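Local atomic coordinates of fimbrin (Schizosaccharomyces pombe, PDB entry 1RT8), a protein that binds and cross-links actin filaments and takes part in cell polarity, cytokinesis, mating and spore formation. Residues T153-Q156 with F157-P161. Residues are numbered along the deposited sequence; the frame is centred on the assembly and turned at random.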
loop_
_atom_site.group_PDB
_atom_site.type_symbol
_atom_site.label_atom_id
_atom_site.label_comp_id
_atom_site.label_asym_id
_atom_site.label_seq_id
_atom_site.Cartn_x
_atom_site.Cartn_y
_atom_site.Cartn_z
ATOM N N THR A 153 16.890 -7.893 11.545
ATOM C CA THR A 153 15.915 -8.959 11.335
ATOM C C THR A 153 15.489 -9.023 9.871
ATOM O O THR A 153 15.311 -7.991 9.223
ATOM C CB THR A 153 14.642 -8.756 12.204
ATOM O OG1 THR A 153 14.924 -9.077 13.577
ATOM C CG2 THR A 153 13.510 -9.640 11.710
ATOM N N LEU A 154 15.321 -10.239 9.357
ATOM C CA LEU A 154 14.907 -10.424 7.970
ATOM C C LEU A 154 13.451 -10.010 7.778
ATOM O O LEU A 154 13.082 -9.458 6.741
ATOM C CB LEU A 154 15.079 -11.886 7.553
ATOM C CG LEU A 154 14.613 -12.257 6.141
ATOM C CD1 LEU A 154 15.314 -11.385 5.104
ATOM C CD2 LEU A 154 14.905 -13.726 5.891
ATOM N N ASP A 155 12.628 -10.282 8.786
ATOM C CA ASP A 155 11.211 -9.940 8.728
ATOM C C ASP A 155 11.015 -8.431 8.597
ATOM O O ASP A 155 10.058 -7.971 7.969
ATOM C CB ASP A 155 10.491 -10.466 9.976
ATOM C CG ASP A 155 9.008 -10.136 9.979
ATOM O OD1 ASP A 155 8.635 -9.079 10.535
ATOM O OD2 ASP A 155 8.219 -10.928 9.412
ATOM N N GLN A 156 11.932 -7.671 9.184
ATOM C CA GLN A 156 11.877 -6.215 9.126
ATOM C C GLN A 156 12.376 -5.763 7.759
ATOM O O GLN A 156 11.807 -4.868 7.136
ATOM C CB GLN A 156 12.764 -5.619 10.221
ATOM C CG GLN A 156 12.526 -6.222 11.594
ATOM C CD GLN A 156 13.510 -5.721 12.629
ATOM O OE1 GLN A 156 14.722 -5.722 12.405
ATOM N NE2 GLN A 156 12.996 -5.299 13.777
ATOM N N PHE A 157 13.448 -6.401 7.302
ATOM C CA PHE A 157 14.045 -6.083 6.013
ATOM C C PHE A 157 13.017 -6.198 4.885
ATOM O O PHE A 157 12.918 -5.315 4.033
ATOM C CB PHE A 157 15.214 -7.030 5.738
ATOM C CG PHE A 157 15.949 -6.729 4.464
ATOM C CD1 PHE A 157 16.733 -5.585 4.355
ATOM C CD2 PHE A 157 15.848 -7.578 3.366
ATOM C CE1 PHE A 157 17.406 -5.291 3.170
ATOM C CE2 PHE A 157 16.519 -7.291 2.176
ATOM C CZ PHE A 157 17.299 -6.144 2.079
ATOM N N LEU A 158 12.245 -7.283 4.898
ATOM C CA LEU A 158 11.240 -7.527 3.870
ATOM C C LEU A 158 10.019 -6.616 3.913
ATOM O O LEU A 158 9.122 -6.746 3.082
ATOM C CB LEU A 158 10.793 -8.994 3.904
ATOM C CG LEU A 158 11.834 -10.009 3.425
ATOM C CD1 LEU A 158 11.249 -11.413 3.483
ATOM C CD2 LEU A 158 12.274 -9.669 2.007
ATOM N N ARG A 159 9.976 -5.700 4.877
ATOM C CA ARG A 159 8.864 -4.761 4.967
ATOM C C ARG A 159 9.325 -3.355 4.620
ATOM O O ARG A 159 8.554 -2.401 4.683
ATOM C CB ARG A 159 8.229 -4.797 6.359
ATOM C CG ARG A 159 7.358 -6.024 6.546
ATOM C CD ARG A 159 6.699 -6.067 7.900
ATOM N NE ARG A 159 7.671 -6.148 8.981
ATOM C CZ ARG A 159 7.363 -6.506 10.223
ATOM N NH1 ARG A 159 6.108 -6.818 10.525
ATOM N NH2 ARG A 159 8.306 -6.552 11.158
ATOM N N LEU A 160 10.595 -3.240 4.241
ATOM C CA LEU A 160 11.173 -1.963 3.857
ATOM C C LEU A 160 10.672 -1.614 2.462
ATOM O O LEU A 160 10.181 -2.478 1.738
ATOM C CB LEU A 160 12.696 -2.060 3.832
ATOM C CG LEU A 160 13.410 -2.319 5.153
ATOM C CD1 LEU A 160 14.894 -2.518 4.884
ATOM C CD2 LEU A 160 13.184 -1.144 6.091
ATOM N N PRO A 161 10.780 -0.336 2.068
ATOM C CA PRO A 161 10.310 0.012 0.724
ATOM C C PRO A 161 11.280 -0.574 -0.310
ATOM O O PRO A 161 12.419 -0.896 0.024
ATOM C CB PRO A 161 10.304 1.537 0.744
ATOM C CG PRO A 161 11.432 1.866 1.699
ATOM C CD PRO A 161 11.239 0.855 2.806
#
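Phe157 N bonds to Thr153 O at 3.1 Å, and Leu158 N to Leu154 O at 3.0 Å. These backbone bonds hold the short helix together. Arg159 N bonds to Gln156 O at 3.0 Å. A type I turn from Phe157 to Leu160 overlaps the helix end, closed by the bond from Leu160 N to Phe157 O. At the start of the helix, OE1 of Gln156 accepts Thr153 N at 3.2 Å. Its extended chain runs back along the first turn because CG stands beside the backbone N (chi1 -49°). Asp155 and Arg159, four residues apart, pair their charges. OD1 of Asp155 lies over one face of the Arg159 guanidinium, with the carboxylate and guanidinium planes 75° apart. No N-H points at this oxygen, so the salt bridge rests on charge alone, and the exact place of OD1 is doubtful. The bend of Arg159 at chi3 (-63°) brings the guanidinium beside the Asp155 carboxylate; nearer the backbone, Arg159 CG lies 3.6 Å from Asp155 O. Cutting Arg159 back to an alanine is likely to leave the Asp155 carboxylate without this nearby positive charge and to strip the aliphatic chain from beside Asp155 O. Packing is light: Leu154 CD1 rests 4.1 Å from Leu158 CG and also touches the Phe157 ring obliquely. This surface turn leads into helix 162-176, where Phe157 and Leu160 both pack on Ile165 and Arg168. Arg159 O bonds to His304, tying actin-binding region 1 to region 2 just before helix 306-309.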